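Local coordinates for solute-binding periplasmic protein of iron/siderophore ABC transporter (Yersinia pestis, PDB 6B2X) that probably captures an iron-siderophore or related iron ligand in the periplasm and delivers it to an ABC transporter for import, at residues A[133-138]-A[157-162]. Numbering follows the deposited sequence.
Sequences AIFGLS and VPVVFV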
ATOM      1  N   ALA A 133     -11.835   8.760  14.618  1.00 31.65           N
ATOM      2  CA  ALA A 133     -11.682   8.853  13.174  1.00 27.41           C
ATOM      3  C   ALA A 133     -10.214   8.697  12.834  1.00 32.79           C
ATOM      4  O   ALA A 133      -9.346   9.182  13.567  1.00 25.64           O
ATOM      5  CB  ALA A 133     -12.215  10.187  12.632  1.00 27.08           C
ATOM      6  N   ILE A 134      -9.936   8.019  11.726  1.00 27.51           N
ATOM      7  CA  ILE A 134      -8.574   7.787  11.272  1.00 23.32           C
ATOM      8  C   ILE A 134      -8.382   8.489   9.941  1.00 29.50           C
ATOM      9  O   ILE A 134      -9.191   8.320   9.019  1.00 24.40           O
ATOM     10  CB  ILE A 134      -8.266   6.292  11.115  1.00 27.29           C
ATOM     11  CG1 ILE A 134      -8.642   5.510  12.375  1.00 25.05           C
ATOM     12  CG2 ILE A 134      -6.800   6.122  10.715  1.00 29.54           C
ATOM     13  CD1 ILE A 134      -7.947   5.990  13.634  1.00 32.09           C
ATOM     14  N   PHE A 135      -7.295   9.247   9.828  1.00 29.52           N
ATOM     15  CA  PHE A 135      -6.899   9.888   8.583  1.00 30.67           C
ATOM     16  C   PHE A 135      -5.441   9.550   8.277  1.00 31.90           C
ATOM     17  O   PHE A 135      -4.658   9.191   9.168  1.00 27.05           O
ATOM     18  CB  PHE A 135      -7.093  11.431   8.648  1.00 31.44           C
ATOM     19  CG  PHE A 135      -8.535  11.878   8.633  1.00 31.00           C
ATOM     20  CD1 PHE A 135      -9.336  11.723   9.757  1.00 30.84           C
ATOM     21  CD2 PHE A 135      -9.094  12.439   7.487  1.00 32.24           C
ATOM     22  CE1 PHE A 135     -10.668  12.118   9.749  1.00 30.69           C
ATOM     23  CE2 PHE A 135     -10.426  12.847   7.466  1.00 32.63           C
ATOM     24  CZ  PHE A 135     -11.216  12.690   8.594  1.00 30.43           C
ATOM     25  N   GLY A 136      -5.078   9.686   7.003  1.00 29.65           N
ATOM     26  CA  GLY A 136      -3.693   9.634   6.581  1.00 31.59           C
ATOM     27  C   GLY A 136      -3.087  11.027   6.499  1.00 35.73           C
ATOM     28  O   GLY A 136      -3.780  12.013   6.259  1.00 38.82           O
ATOM     29  N   LEU A 137      -1.782  11.109   6.721  1.00 38.05           N
ATOM     30  CA  LEU A 137      -1.092  12.367   6.477  1.00 43.06           C
ATOM     31  C   LEU A 137      -1.139  12.678   4.996  1.00 41.93           C
ATOM     32  O   LEU A 137      -1.007  11.790   4.153  1.00 44.63           O
ATOM     33  CB  LEU A 137       0.358  12.298   6.937  1.00 38.04           C
ATOM     34  CG  LEU A 137       0.666  12.712   8.373  1.00 43.37           C
ATOM     35  CD1 LEU A 137       2.155  12.528   8.651  1.00 43.48           C
ATOM     36  CD2 LEU A 137       0.238  14.146   8.646  1.00 39.87           C
ATOM     37  N   SER A 138      -1.334  13.938   4.671  1.00 46.76           N
ATOM     38  CA  SER A 138      -1.210  14.330   3.278  1.00 56.29           C
ATOM     39  C   SER A 138       0.232  14.781   2.978  1.00 60.90           C
ATOM     40  O   SER A 138       1.077  14.918   3.874  1.00 41.54           O
ATOM     41  CB  SER A 138      -2.235  15.414   2.952  1.00 56.91           C
ATOM     42  OG  SER A 138      -3.511  15.058   3.473  1.00 63.26           O
ATOM     43  N   VAL A 157     -14.308  14.770  18.850  1.00 34.13           N
ATOM     44  CA  VAL A 157     -14.069  13.437  18.303  1.00 37.02           C
ATOM     45  C   VAL A 157     -12.564  13.284  18.108  1.00 36.45           C
ATOM     46  O   VAL A 157     -11.948  14.139  17.445  1.00 33.68           O
ATOM     47  CB  VAL A 157     -14.821  13.195  16.988  1.00 37.16           C
ATOM     48  CG1 VAL A 157     -14.615  11.753  16.528  1.00 29.77           C
ATOM     49  CG2 VAL A 157     -16.325  13.470  17.162  1.00 37.22           C
ATOM     50  N   PRO A 158     -11.935  12.262  18.684  1.00 36.23           N
ATOM     51  CA  PRO A 158     -10.491  12.091  18.484  1.00 35.72           C
ATOM     52  C   PRO A 158     -10.201  11.729  17.036  1.00 33.96           C
ATOM     53  O   PRO A 158     -10.781  10.785  16.485  1.00 34.07           O
ATOM     54  CB  PRO A 158     -10.125  10.957  19.450  1.00 31.61           C
ATOM     55  CG  PRO A 158     -11.399  10.260  19.723  1.00 36.74           C
ATOM     56  CD  PRO A 158     -12.494  11.265  19.605  1.00 31.46           C
ATOM     57  N   VAL A 159      -9.349  12.539  16.410  1.00 31.56           N
ATOM     58  CA  VAL A 159      -8.837  12.309  15.063  1.00 29.08           C
ATOM     59  C   VAL A 159      -7.381  11.882  15.198  1.00 32.03           C
ATOM     60  O   VAL A 159      -6.578  12.590  15.821  1.00 34.93           O
ATOM     61  CB  VAL A 159      -8.967  13.565  14.186  1.00 34.16           C
ATOM     62  CG1 VAL A 159      -8.220  13.387  12.870  1.00 31.71           C
ATOM     63  CG2 VAL A 159     -10.445  13.907  13.938  1.00 35.58           C
ATOM     64  N   VAL A 160      -7.039  10.726  14.631  1.00 27.48           N
ATOM     65  CA  VAL A 160      -5.694  10.163  14.720  1.00 34.21           C
ATOM     66  C   VAL A 160      -5.124  10.068  13.311  1.00 31.46           C
ATOM     67  O   VAL A 160      -5.748   9.474  12.421  1.00 29.56           O
ATOM     68  CB  VAL A 160      -5.701   8.793  15.416  1.00 33.98           C
ATOM     69  CG1 VAL A 160      -4.428   8.039  15.137  1.00 36.60           C
ATOM     70  CG2 VAL A 160      -5.881   8.984  16.915  1.00 36.49           C
ATOM     71  N   PHE A 161      -3.955  10.665  13.102  1.00 25.81           N
ATOM     72  CA  PHE A 161      -3.274  10.638  11.810  1.00 28.38           C
ATOM     73  C   PHE A 161      -2.234   9.523  11.766  1.00 29.82           C
ATOM     74  O   PHE A 161      -1.445   9.358  12.704  1.00 29.42           O
ATOM     75  CB  PHE A 161      -2.598  11.974  11.511  1.00 34.17           C
ATOM     76  CG  PHE A 161      -3.529  13.032  10.970  1.00 34.54           C
ATOM     77  CD1 PHE A 161      -3.688  13.206   9.606  1.00 35.36           C
ATOM     78  CD2 PHE A 161      -4.218  13.880  11.837  1.00 32.78           C
ATOM     79  CE1 PHE A 161      -4.535  14.212   9.106  1.00 38.31           C
ATOM     80  CE2 PHE A 161      -5.063  14.873  11.354  1.00 35.90           C
ATOM     81  CZ  PHE A 161      -5.225  15.045   9.987  1.00 34.93           C
ATOM     82  N   VAL A 162      -2.253   8.751  10.681  1.00 26.44           N
ATOM     83  CA  VAL A 162      -1.276   7.713  10.412  1.00 21.90           C
ATOM     84  C   VAL A 162      -0.626   8.041   9.078  1.00 29.09           C
ATOM     85  O   VAL A 162      -0.997   8.997   8.398  1.00 28.50           O
ATOM     86  CB  VAL A 162      -1.894   6.313  10.366  1.00 23.69           C
ATOM     87  CG1 VAL A 162      -2.602   6.008  11.665  1.00 23.34           C
ATOM     88  CG2 VAL A 162      -2.859   6.238   9.160  1.00 26.97           C
TER
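Val162 O takes the shortest of five backbone hydrogen bonds, from Leu137 N at 2.8 Å, and also receives a CA-H...O contact from Gly136. The ladder is parallel: Phe135 bonds to two residues of 159-162. Phe135 N reaches Val160 O at 3.0 Å, nearly straight at the hydrogen (172°). Phe135 O in turn accepts from Val162 N at 2.9 Å. Side chains alternate between the two faces. On one, Phe135 CB lies over the Phe161 ring, 4.2 Å from its centroid, a CH-pi contact, while Gly136 O and Leu137 N meet the edge of that ring. The Phe135 ring itself extends to Val159: Phe135 CD1 sits 3.7 Å from Val159 CG1, the methyl that chi1 of 170° sets anti to the backbone N of Val159; helix 147-154 packs against both residues. On the other face Ile134 and Val160 run side by side, with Ile134 CD1 4.0 Å from Val160 CB, against helix 168-182. Strand 132-136, helix 147-154 and strand 159-162 thus form a beta-alpha-beta crossover at one border of the five-stranded parallel sheet, an element of the alpha/beta lobe expected in a siderophore-type periplasmic binding protein.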